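PDB 1FMJ: retinol dehydratase from Spodoptera frugiperda, which converts retinol to anhydroretinol, probably by way of a sulfated intermediate, and belongs to the cytosolic-type sulfotransferase family. Local coordinates for residues V190-S193 against S194-A198; K211-W214 against E215-H218. One frame throughout, in Å; residues are numbered along the deposited sequence.

Contact 1: residues V190-S193 against S194-A198; sequences VAVS and SFHHA. With A3P (adenosine-3'-5'-diphosphate), chain G; RTL (retinol), chain H.
Ser-194 turns back on Val-190, one turn earlier in the same helix. Its OG donates to Val-190 O at 2.7 Å, and its backbone N reaches that oxygen as well, at 2.7 Å. The two donors come from opposite faces of the carbonyl plane. The hydroxyl stands well above that plane, about 40° out of it. OG lies beside the backbone N (chi1 -68°), the setting that folds it back over the preceding turn. There Val-190 CG1 touches it at 3.8 Å. Gln-72 OE1 is a further, weak partner of this hydroxyl. An alanine here would probably leave Val-190 O with the amide alone and Gln-72 without its weak partner. The next three residues continue the helical pattern, Phe-195 N bonding to Ala-191 O, His-196 N to Val-192 O and His-197 N to Ser-193 O. These residues belong to helix 187-200 of the sulfotransferase fold, which follows strand 179-184 of the parallel sheet and runs past both ligands. Ser-193 serves the nucleotide: with OG anti to the backbone N (chi1 -175°), it donates to O1P on the 3'-phosphate of adenosine-3'-5'-diphosphate at 2.6 Å. Arg-73 NE is bonded to the same OG. His-197 serves the other ligand. Its ring reaches the retinol chain, with NE2 3.0 Å from retinol C14, while retinol C13 lies at the ring edge, in plane. His-196 is satisfied at both ring nitrogens, ND1 by Glu-308 and NE2 by Tyr-322. Its ring runs alongside Val-192, CD2 lying 4.0 Å from Val-192 CG1. One face of the same ring receives Phe-195 CD2, which sits 4.1 Å above the plane, over its centre.

Contact 2: residues K211-W214 against E215-H218; sequences KDFW and EMFH
His-218 lies flat against the indole of Trp-214, one helical turn away, in an offset stack on helix 210-218 of the sulfotransferase fold. The imidazole and the five-membered ring have centroids 4.2 Å apart, and their planes differ by only 3°. His-218 CB adds a CH-pi contact over the six-membered ring, 3.8 Å from its centroid. The imidazole is set by its first torsion (chi1 81°), with CG between the backbone N and the carbonyl carbon. This brings ND1 back to Trp-214 O, to which it donates. The backbone N of His-218 donates to the same oxygen from the opposite face of the carbonyl plane. Trp-214 NE1 is bonded to Gln-330 of helix 325-338, so each ring of the stack has its own polar hold. Phe-217 meets the indole at a slant. Trp-214 CZ3 sits at the edge of the Phe-217 ring, 4.2 Å from Phe-217 CD2. Met-216 bends at its last torsion (chi3 47°), which sets its methyl beside the ring of Phe-213, with CE 3.8 Å from Phe-213 CD1. Lys-211 and Glu-215 run side by side and point the same way, but the amine pairs with Glu-326 in a salt bridge. Across this flank the nearest side-chain atoms are Lys-211 CE and Glu-215 OE2, 4.0 Å apart.

How the contacts relate
Going from the N terminus, the chain leaves strand 179-184 and enters helix 187-200, where contact 1 spans successive turns. It then passes to the next helix, 210-218, which holds contact 2. Each contact is local to its helix and closes no long loop. The two are in series, neither nested nor crossed, with centres about 10 Å apart. The helices pack directly: Phe-213 CE2 lies 3.2 Å from Ala-191 O, and Phe-217 CD2 lies 3.8 Å from Ala-191 CB. On its ligand side, contact 1 reaches the nucleotide and retinol through Ser-193 and His-197, while contact 2 joins that helix to helix 325-338 farther out.

Contact 1: residues V190-S193 against S194-A198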
loop_
_atom_site.group_PDB
_atom_site.type_symbol
_atom_site.label_atom_id
_atom_site.label_comp_id
_atom_site.label_asym_id
_atom_site.label_seq_id
_atom_site.Cartn_x
_atom_site.Cartn_y
_atom_site.Cartn_z
ATOM N N VAL A 190 9.938 -1.838 -5.866
ATOM C CA VAL A 190 9.026 -1.775 -4.734
ATOM C C VAL A 190 9.879 -1.699 -3.466
ATOM O O VAL A 190 9.570 -0.955 -2.530
ATOM C CB VAL A 190 8.129 -3.054 -4.664
ATOM C CG1 VAL A 190 7.382 -3.097 -3.350
ATOM C CG2 VAL A 190 7.133 -3.070 -5.822
ATOM N N ALA A 191 10.953 -2.482 -3.440
ATOM C CA ALA A 191 11.850 -2.511 -2.289
ATOM C C ALA A 191 12.487 -1.133 -2.112
ATOM O O ALA A 191 12.523 -0.601 -1.005
ATOM C CB ALA A 191 12.928 -3.571 -2.486
ATOM N N VAL A 192 12.978 -0.558 -3.206
ATOM C CA VAL A 192 13.587 0.775 -3.151
ATOM C C VAL A 192 12.548 1.805 -2.700
ATOM O O VAL A 192 12.818 2.629 -1.831
ATOM C CB VAL A 192 14.159 1.204 -4.526
ATOM C CG1 VAL A 192 14.604 2.681 -4.485
ATOM C CG2 VAL A 192 15.344 0.346 -4.873
ATOM N N SER A 193 11.351 1.753 -3.270
ATOM C CA SER A 193 10.329 2.718 -2.881
ATOM C C SER A 193 9.877 2.498 -1.439
ATOM O O SER A 193 9.560 3.455 -0.729
ATOM C CB SER A 193 9.118 2.655 -3.816
ATOM O OG SER A 193 8.189 3.683 -3.488
ATOM N N SER A 194 9.838 1.239 -1.012
ATOM C CA SER A 194 9.431 0.924 0.349
ATOM C C SER A 194 10.513 1.395 1.318
ATOM O O SER A 194 10.219 1.832 2.424
ATOM C CB SER A 194 9.192 -0.580 0.497
ATOM O OG SER A 194 8.052 -0.984 -0.246
ATOM N N PHE A 195 11.769 1.307 0.889
ATOM C CA PHE A 195 12.881 1.748 1.717
ATOM C C PHE A 195 12.689 3.234 2.032
ATOM O O PHE A 195 12.687 3.625 3.196
ATOM C CB PHE A 195 14.208 1.528 0.976
ATOM C CG PHE A 195 15.391 2.248 1.591
ATOM C CD1 PHE A 195 15.901 1.865 2.829
ATOM C CD2 PHE A 195 16.009 3.292 0.910
ATOM C CE1 PHE A 195 17.016 2.514 3.377
ATOM C CE2 PHE A 195 17.123 3.946 1.449
ATOM C CZ PHE A 195 17.625 3.552 2.684
ATOM N N HIS A 196 12.514 4.043 0.988
ATOM C CA HIS A 196 12.330 5.483 1.131
ATOM C C HIS A 196 11.099 5.865 1.909
ATOM O O HIS A 196 11.102 6.854 2.647
ATOM C CB HIS A 196 12.271 6.148 -0.239
ATOM C CG HIS A 196 13.612 6.350 -0.859
ATOM N ND1 HIS A 196 14.493 7.316 -0.421
ATOM C CD2 HIS A 196 14.234 5.702 -1.872
ATOM C CE1 HIS A 196 15.600 7.253 -1.139
ATOM N NE2 HIS A 196 15.468 6.282 -2.026
ATOM N N HIS A 197 10.033 5.097 1.715
ATOM C CA HIS A 197 8.788 5.336 2.416
ATOM C C HIS A 197 8.968 5.068 3.910
ATOM O O HIS A 197 8.359 5.747 4.744
ATOM C CB HIS A 197 7.699 4.439 1.835
ATOM C CG HIS A 197 6.390 4.522 2.555
ATOM N ND1 HIS A 197 6.046 3.660 3.575
ATOM C CD2 HIS A 197 5.339 5.359 2.398
ATOM C CE1 HIS A 197 4.839 3.965 4.016
ATOM N NE2 HIS A 197 4.388 4.993 3.319
ATOM N N ALA A 198 9.804 4.084 4.246
ATOM C CA ALA A 198 10.050 3.763 5.649
ATOM C C ALA A 198 10.846 4.918 6.254
ATOM O O ALA A 198 10.665 5.273 7.418
ATOM C CB ALA A 198 10.816 2.458 5.778
HETATM P P1 A3P G . 8.735 5.638 -6.399
HETATM O O1P A3P G . 9.128 5.558 -4.981
HETATM O O2P A3P G . 8.858 7.016 -6.918
HETATM O O3P A3P G . 9.552 4.725 -7.211
HETATM P P2 A3P G . 1.883 3.687 -3.794
HETATM O O4P A3P G . 0.918 4.740 -4.147
HETATM O O5P A3P G . 1.277 2.348 -3.952
HETATM O O6P A3P G . 2.366 3.893 -2.398
HETATM O "O5'" A3P G . 3.121 3.779 -4.771
HETATM C "C5'" A3P G . 3.936 4.938 -4.838
HETATM C "C4'" A3P G . 4.877 4.880 -6.045
HETATM O "O4'" A3P G . 4.154 5.396 -7.198
HETATM C "C3'" A3P G . 6.093 5.793 -5.885
HETATM O "O3'" A3P G . 7.222 5.172 -6.543
HETATM C "C2'" A3P G . 5.576 7.083 -6.488
HETATM O "O2'" A3P G . 6.513 8.121 -6.756
HETATM C "C1'" A3P G . 4.849 6.540 -7.708
HETATM N N9 A3P G . 3.896 7.503 -8.275
HETATM C C8 A3P G . 2.929 8.266 -7.639
HETATM N N7 A3P G . 2.228 9.036 -8.427
HETATM C C5 A3P G . 2.756 8.777 -9.685
HETATM C C6 A3P G . 2.458 9.273 -11.001
HETATM N N6 A3P G . 1.502 10.176 -11.244
HETATM N N1 A3P G . 3.201 8.785 -12.074
HETATM C C2 A3P G . 4.190 7.856 -11.869
HETATM N N3 A3P G . 4.565 7.312 -10.670
HETATM C C4 A3P G . 3.803 7.820 -9.614
HETATM C C1 RTL H . 3.585 7.328 12.468
HETATM C C2 RTL H . 3.961 6.836 13.902
HETATM C C3 RTL H . 2.747 6.637 14.801
HETATM C C4 RTL H . 1.248 6.865 14.623
HETATM C C5 RTL H . 1.077 7.354 13.182
HETATM C C6 RTL H . 2.052 7.570 12.197
HETATM C C7 RTL H . 1.725 8.039 10.824
HETATM C C8 RTL H . 1.303 7.223 9.814
HETATM C C9 RTL H . 0.980 7.677 8.455
HETATM C C10 RTL H . 0.565 6.722 7.544
HETATM C C11 RTL H . 0.176 6.862 6.124
HETATM C C12 RTL H . 0.795 5.921 5.334
HETATM C C13 RTL H . 0.798 5.582 3.896
HETATM C C14 RTL H . 1.437 4.635 3.147
HETATM C C15 RTL H . 0.751 3.361 2.875
HETATM O O1 RTL H . -0.014 3.419 1.747
HETATM C C16 RTL H . 4.200 6.189 11.629
HETATM C C17 RTL H . 4.466 8.577 12.303
HETATM C C18 RTL H . -0.410 7.637 12.918
HETATM C C19 RTL H . 1.111 9.169 8.093
HETATM C C20 RTL H . -0.151 6.579 3.211
#

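Contact 2: residues K211-W214 against E215-H218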
loop_
_atom_site.group_PDB
_atom_site.type_symbol
_atom_site.label_atom_id
_atom_site.label_comp_id
_atom_site.label_asym_id
_atom_site.label_seq_id
_atom_site.Cartn_x
_atom_site.Cartn_y
_atom_site.Cartn_z
ATOM N N LYS A 211 20.505 -2.138 1.699
ATOM C CA LYS A 211 20.791 -3.562 1.635
ATOM C C LYS A 211 20.197 -4.288 2.832
ATOM O O LYS A 211 19.723 -5.412 2.688
ATOM C CB LYS A 211 22.291 -3.823 1.560
ATOM C CG LYS A 211 22.617 -5.294 1.387
ATOM C CD LYS A 211 24.106 -5.529 1.217
ATOM C CE LYS A 211 24.402 -6.999 0.974
ATOM N NZ LYS A 211 25.869 -7.271 1.022
ATOM N N ASP A 212 20.223 -3.661 4.011
ATOM C CA ASP A 212 19.638 -4.290 5.193
ATOM C C ASP A 212 18.128 -4.345 4.980
ATOM O O ASP A 212 17.453 -5.274 5.418
ATOM C CB ASP A 212 19.899 -3.483 6.465
ATOM C CG ASP A 212 21.360 -3.383 6.811
ATOM O OD1 ASP A 212 22.094 -4.363 6.580
ATOM O OD2 ASP A 212 21.763 -2.322 7.336
ATOM N N PHE A 213 17.601 -3.327 4.315
ATOM C CA PHE A 213 16.173 -3.277 4.054
ATOM C C PHE A 213 15.828 -4.386 3.061
ATOM O O PHE A 213 14.809 -5.064 3.204
ATOM C CB PHE A 213 15.772 -1.915 3.486
ATOM C CG PHE A 213 14.287 -1.748 3.319
ATOM C CD1 PHE A 213 13.483 -1.421 4.409
ATOM C CD2 PHE A 213 13.681 -1.980 2.090
ATOM C CE1 PHE A 213 12.095 -1.331 4.274
ATOM C CE2 PHE A 213 12.290 -1.892 1.947
ATOM C CZ PHE A 213 11.500 -1.567 3.042
ATOM N N TRP A 214 16.690 -4.572 2.061
ATOM C CA TRP A 214 16.488 -5.601 1.042
ATOM C C TRP A 214 16.528 -7.014 1.610
ATOM O O TRP A 214 15.759 -7.878 1.188
ATOM C CB TRP A 214 17.532 -5.470 -0.064
ATOM C CG TRP A 214 17.634 -6.695 -0.940
ATOM C CD1 TRP A 214 18.651 -7.607 -0.958
ATOM C CD2 TRP A 214 16.685 -7.134 -1.917
ATOM N NE1 TRP A 214 18.396 -8.585 -1.889
ATOM C CE2 TRP A 214 17.196 -8.318 -2.493
ATOM C CE3 TRP A 214 15.449 -6.640 -2.364
ATOM C CZ2 TRP A 214 16.517 -9.019 -3.497
ATOM C CZ3 TRP A 214 14.773 -7.336 -3.358
ATOM C CH2 TRP A 214 15.309 -8.514 -3.914
ATOM N N GLU A 215 17.435 -7.258 2.549
ATOM C CA GLU A 215 17.536 -8.574 3.172
ATOM C C GLU A 215 16.200 -8.915 3.822
ATOM O O GLU A 215 15.667 -10.010 3.664
ATOM C CB GLU A 215 18.616 -8.584 4.255
ATOM C CG GLU A 215 20.048 -8.430 3.755
ATOM C CD GLU A 215 20.465 -9.547 2.812
ATOM O OE1 GLU A 215 19.947 -10.679 2.968
ATOM O OE2 GLU A 215 21.319 -9.290 1.928
ATOM N N MET A 216 15.675 -7.947 4.563
ATOM C CA MET A 216 14.418 -8.089 5.278
ATOM C C MET A 216 13.260 -8.271 4.314
ATOM O O MET A 216 12.477 -9.219 4.436
ATOM C CB MET A 216 14.206 -6.847 6.156
ATOM C CG MET A 216 12.850 -6.730 6.841
ATOM S SD MET A 216 12.849 -5.399 8.100
ATOM C CE MET A 216 13.625 -4.026 7.182
ATOM N N PHE A 217 13.170 -7.372 3.339
ATOM C CA PHE A 217 12.096 -7.415 2.357
ATOM C C PHE A 217 12.000 -8.686 1.516
ATOM O O PHE A 217 10.901 -9.201 1.323
ATOM C CB PHE A 217 12.195 -6.221 1.416
ATOM C CG PHE A 217 11.152 -6.217 0.343
ATOM C CD1 PHE A 217 9.864 -5.757 0.606
ATOM C CD2 PHE A 217 11.451 -6.666 -0.932
ATOM C CE1 PHE A 217 8.894 -5.741 -0.392
ATOM C CE2 PHE A 217 10.481 -6.653 -1.940
ATOM C CZ PHE A 217 9.204 -6.190 -1.665
ATOM N N HIS A 218 13.119 -9.192 0.997
ATOM C CA HIS A 218 13.030 -10.401 0.170
ATOM C C HIS A 218 12.929 -11.684 0.983
ATOM O O HIS A 218 12.625 -12.737 0.437
ATOM C CB HIS A 218 14.188 -10.500 -0.842
ATOM C CG HIS A 218 15.476 -11.026 -0.282
ATOM N ND1 HIS A 218 16.215 -10.348 0.665
ATOM C CD2 HIS A 218 16.210 -12.115 -0.620
ATOM C CE1 HIS A 218 17.350 -10.990 0.882
ATOM N NE2 HIS A 218 17.373 -12.065 0.115
#